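Local coordinates for packaging enzyme P4 (Pseudomonas phage phi6, PDB 4BLO), which hydrolyses nucleoside triphosphates as a hexameric RecA-like motor that probably drives RNA into the viral procapsid, at residues 131-136 with 151-156. Residues are numbered along the deposited sequence; the frame is centred on the assembly and turned at random.
With CA (calcium ion), chain B; ADP (adenosine-5'-diphosphate), chain C.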
ATOM      1  N   GLY L 131     -13.940  24.663  19.313  1.00 32.09           N
ATOM      2  CA  GLY L 131     -14.843  25.784  19.148  1.00 32.22           C
ATOM      3  C   GLY L 131     -14.891  26.375  17.756  1.00 35.06           C
ATOM      4  O   GLY L 131     -15.069  27.581  17.628  1.00 36.68           O
ATOM      5  N   LYS L 132     -14.750  25.535  16.715  1.00 29.71           N
ATOM      6  CA  LYS L 132     -14.791  25.986  15.317  1.00 29.02           C
ATOM      7  C   LYS L 132     -16.215  26.425  14.930  1.00 33.48           C
ATOM      8  O   LYS L 132     -16.406  27.570  14.517  1.00 34.42           O
ATOM      9  CB  LYS L 132     -14.292  24.894  14.348  1.00 30.27           C
ATOM     10  CG  LYS L 132     -12.856  24.455  14.566  1.00 37.54           C
ATOM     11  CD  LYS L 132     -12.419  23.353  13.571  1.00 37.66           C
ATOM     12  CE  LYS L 132     -13.041  22.001  13.823  1.00 39.63           C
ATOM     13  NZ  LYS L 132     -12.675  21.410  15.146  1.00 39.43           N
ATOM     14  N   SER L 133     -17.208  25.526  15.105  1.00 29.12           N
ATOM     15  CA  SER L 133     -18.611  25.760  14.779  1.00 29.41           C
ATOM     16  C   SER L 133     -19.187  26.940  15.583  1.00 39.97           C
ATOM     17  O   SER L 133     -19.978  27.714  15.039  1.00 41.23           O
ATOM     18  CB  SER L 133     -19.431  24.494  15.015  1.00 29.57           C
ATOM     19  OG  SER L 133     -19.009  23.445  14.159  1.00 30.56           O
ATOM     20  N   ILE L 134     -18.749  27.094  16.853  1.00 38.49           N
ATOM     21  CA  ILE L 134     -19.139  28.181  17.760  1.00 39.64           C
ATOM     22  C   ILE L 134     -18.602  29.508  17.222  1.00 41.64           C
ATOM     23  O   ILE L 134     -19.377  30.451  17.095  1.00 40.55           O
ATOM     24  CB  ILE L 134     -18.666  27.874  19.214  1.00 44.00           C
ATOM     25  CG1 ILE L 134     -19.736  27.059  19.981  1.00 45.52           C
ATOM     26  CG2 ILE L 134     -18.181  29.104  20.011  1.00 45.91           C
ATOM     27  CD1 ILE L 134     -21.170  27.752  20.242  1.00 57.95           C
ATOM     28  N   THR L 135     -17.299  29.559  16.872  1.00 38.93           N
ATOM     29  CA  THR L 135     -16.637  30.751  16.331  1.00 40.56           C
ATOM     30  C   THR L 135     -17.298  31.144  15.005  1.00 45.64           C
ATOM     31  O   THR L 135     -17.598  32.325  14.800  1.00 45.66           O
ATOM     32  CB  THR L 135     -15.132  30.511  16.165  1.00 44.15           C
ATOM     33  OG1 THR L 135     -14.588  30.181  17.434  1.00 43.01           O
ATOM     34  CG2 THR L 135     -14.404  31.725  15.607  1.00 42.54           C
ATOM     35  N   LEU L 136     -17.565  30.139  14.137  1.00 40.23           N
ATOM     36  CA  LEU L 136     -18.199  30.355  12.851  1.00 38.41           C
ATOM     37  C   LEU L 136     -19.580  31.056  12.986  1.00 44.02           C
ATOM     38  O   LEU L 136     -19.827  32.052  12.305  1.00 44.70           O
ATOM     39  CB  LEU L 136     -18.337  29.010  12.108  1.00 36.07           C
ATOM     40  CG  LEU L 136     -19.102  29.034  10.769  1.00 38.55           C
ATOM     41  CD1 LEU L 136     -18.398  29.900   9.726  1.00 38.78           C
ATOM     42  CD2 LEU L 136     -19.312  27.647  10.251  1.00 36.76           C
ATOM     43  N   VAL L 151     -23.008  16.170  12.441  1.00 33.82           N
ATOM     44  CA  VAL L 151     -24.142  15.546  13.161  1.00 34.54           C
ATOM     45  C   VAL L 151     -25.223  16.637  13.511  1.00 38.48           C
ATOM     46  O   VAL L 151     -24.957  17.834  13.348  1.00 37.66           O
ATOM     47  CB  VAL L 151     -23.648  14.734  14.387  1.00 39.07           C
ATOM     48  CG1 VAL L 151     -23.524  15.589  15.642  1.00 39.44           C
ATOM     49  CG2 VAL L 151     -24.516  13.524  14.635  1.00 39.84           C
ATOM     50  N   ALA L 152     -26.443  16.218  13.925  1.00 34.99           N
ATOM     51  CA  ALA L 152     -27.552  17.125  14.264  1.00 34.38           C
ATOM     52  C   ALA L 152     -27.175  18.085  15.394  1.00 38.13           C
ATOM     53  O   ALA L 152     -26.925  17.662  16.527  1.00 37.44           O
ATOM     54  CB  ALA L 152     -28.794  16.336  14.640  1.00 36.12           C
ATOM     55  N   GLU L 153     -27.098  19.389  15.048  1.00 34.73           N
ATOM     56  CA  GLU L 153     -26.759  20.484  15.961  1.00 34.62           C
ATOM     57  C   GLU L 153     -27.797  21.602  15.853  1.00 39.89           C
ATOM     58  O   GLU L 153     -28.681  21.532  14.995  1.00 41.08           O
ATOM     59  CB  GLU L 153     -25.351  21.019  15.666  1.00 35.11           C
ATOM     60  CG  GLU L 153     -24.234  20.024  15.914  1.00 45.86           C
ATOM     61  CD  GLU L 153     -22.861  20.651  16.003  1.00 59.15           C
ATOM     62  OE1 GLU L 153     -22.513  21.150  17.098  1.00 65.56           O
ATOM     63  OE2 GLU L 153     -22.134  20.653  14.981  1.00 24.83           O
ATOM     64  N   ALA L 154     -27.699  22.626  16.727  1.00 36.47           N
ATOM     65  CA  ALA L 154     -28.609  23.778  16.754  1.00 37.89           C
ATOM     66  C   ALA L 154     -28.554  24.587  15.454  1.00 43.65           C
ATOM     67  O   ALA L 154     -29.545  25.232  15.096  1.00 45.24           O
ATOM     68  CB  ALA L 154     -28.264  24.682  17.926  1.00 39.16           C
ATOM     69  N   TYR L 155     -27.401  24.544  14.754  1.00 38.93           N
ATOM     70  CA  TYR L 155     -27.152  25.291  13.520  1.00 38.87           C
ATOM     71  C   TYR L 155     -27.999  24.768  12.352  1.00 45.31           C
ATOM     72  O   TYR L 155     -28.203  25.491  11.377  1.00 46.34           O
ATOM     73  CB  TYR L 155     -25.656  25.255  13.158  1.00 37.33           C
ATOM     74  CG  TYR L 155     -24.731  25.380  14.351  1.00 37.47           C
ATOM     75  CD1 TYR L 155     -24.594  26.585  15.031  1.00 40.09           C
ATOM     76  CD2 TYR L 155     -23.982  24.293  14.796  1.00 37.33           C
ATOM     77  CE1 TYR L 155     -23.742  26.703  16.136  1.00 41.90           C
ATOM     78  CE2 TYR L 155     -23.128  24.402  15.893  1.00 38.22           C
ATOM     79  CZ  TYR L 155     -23.011  25.606  16.564  1.00 47.68           C
ATOM     80  OH  TYR L 155     -22.166  25.698  17.652  1.00 51.20           O
ATOM     81  N   ASP L 156     -28.519  23.534  12.464  1.00 41.54           N
ATOM     82  CA  ASP L 156     -29.335  22.928  11.411  1.00 41.48           C
ATOM     83  C   ASP L 156     -30.756  23.512  11.364  1.00 47.04           C
ATOM     84  O   ASP L 156     -31.392  23.469  10.306  1.00 45.88           O
ATOM     85  CB  ASP L 156     -29.382  21.411  11.591  1.00 42.43           C
ATOM     86  CG  ASP L 156     -28.013  20.776  11.443  1.00 52.87           C
ATOM     87  OD1 ASP L 156     -27.564  20.584  10.284  1.00 51.71           O
ATOM     88  OD2 ASP L 156     -27.376  20.496  12.486  1.00 59.28           O
TER
HETATM   89 CA    CA B 400     -18.726  21.328  14.889  1.00 50.23          CA
HETATM   90  PB  ADP C 401     -15.942  22.014  17.017  1.00 44.43           P
HETATM   91  O1B ADP C 401     -14.481  22.503  16.878  1.00 42.78           O
HETATM   92  O2B ADP C 401     -16.770  22.575  15.855  1.00 45.14           O
HETATM   93  O3B ADP C 401     -15.995  20.510  16.998  1.00 39.84           O
HETATM   94  PA  ADP C 401     -17.911  23.280  18.781  1.00 56.28           P
HETATM   95  O1A ADP C 401     -19.101  22.504  18.187  1.00 57.28           O
HETATM   96  O2A ADP C 401     -17.897  24.648  18.213  1.00 55.55           O
HETATM   97  O3A ADP C 401     -16.542  22.535  18.407  1.00 49.36           O
HETATM   98  O5' ADP C 401     -18.044  23.364  20.357  1.00 62.70           O
HETATM   99  C5' ADP C 401     -16.881  23.570  21.183  1.00 65.54           C
HETATM  100  C4' ADP C 401     -17.283  23.733  22.624  1.00 68.46           C
HETATM  101  O4' ADP C 401     -17.919  22.522  23.085  1.00 68.89           O
HETATM  102  C3' ADP C 401     -16.111  23.952  23.574  1.00 71.89           C
HETATM  103  O3' ADP C 401     -15.728  25.320  23.644  1.00 72.92           O
HETATM  104  C2' ADP C 401     -16.651  23.401  24.894  1.00 74.12           C
HETATM  105  O2' ADP C 401     -17.438  24.346  25.610  1.00 76.72           O
HETATM  106  C1' ADP C 401     -17.511  22.226  24.409  1.00 72.54           C
HETATM  107  N9  ADP C 401     -16.835  20.928  24.431  1.00 73.50           N
HETATM  108  C8  ADP C 401     -16.359  20.213  23.363  1.00 73.44           C
HETATM  109  N7  ADP C 401     -15.789  19.077  23.684  1.00 74.57           N
HETATM  110  C5  ADP C 401     -15.899  19.039  25.070  1.00 75.05           C
HETATM  111  C6  ADP C 401     -15.486  18.089  26.030  1.00 75.86           C
HETATM  112  N6  ADP C 401     -14.792  16.987  25.735  1.00 74.89           N
HETATM  113  N1  ADP C 401     -15.772  18.346  27.330  1.00 77.60           N
HETATM  114  C2  ADP C 401     -16.407  19.481  27.639  1.00 77.85           C
HETATM  115  N3  ADP C 401     -16.828  20.454  26.824  1.00 75.97           N
HETATM  116  C4  ADP C 401     -16.545  20.168  25.541  1.00 74.50           C
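A van der Waals contact beside the nucleotide site of this RecA-like ATPase sets Y155 against S133 and I134, with E153 close by, where the P-loop (Walker A) turn runs into helix 132-140 and the loop between strands 144-147 and 161-163 flanks it. No hydrogen bond joins the two segments directly; they meet by van der Waals contact alone, and both line the ADP site. Y155 lies beside the first turn of the helix, and CB of S133 comes obliquely to its ring, 3.8 Å from CE2 of Y155. The phenol oxygen meets the end of I134, with OH of Y155 3.5 Å from CD1 of I134, the two side chains crossing at about a right angle. The tyrosine also packs on L145 and R147 of strand 144-147.

The helix start grips ADP through successive backbone amides: K132 N reaches O1B, S133 N reaches O2B, and I134 N bonds O2A of the alpha-phosphate. K132 bends at chi3 and chi4 (-72° and -63°), which curls its chain around O1B of the beta-phosphate and sets NZ 2.7 Å from that oxygen; G126 O takes a second bond from the same ammonium. With its hydroxyl anti to the carbonyl carbon (chi1 -63°), S133 coordinates calcium through OG and is also hydrogen-bonded to D187, consistent with the usual metal-binding role of the Walker A serine.

E153 approaches the metal from the loop without coordinating it: its OE2 lies 3.5 Å from calcium, and the same oxygen sits at the edge of the Y155 ring, in its plane. A salt bridge to R147 holds this carboxylate, and R147 also pairs with D156, tying both acids to strand 144-147. Within the loop, D156 OD2 accepts the E153 backbone N at 2.8 Å, nearly along its own C-O axis.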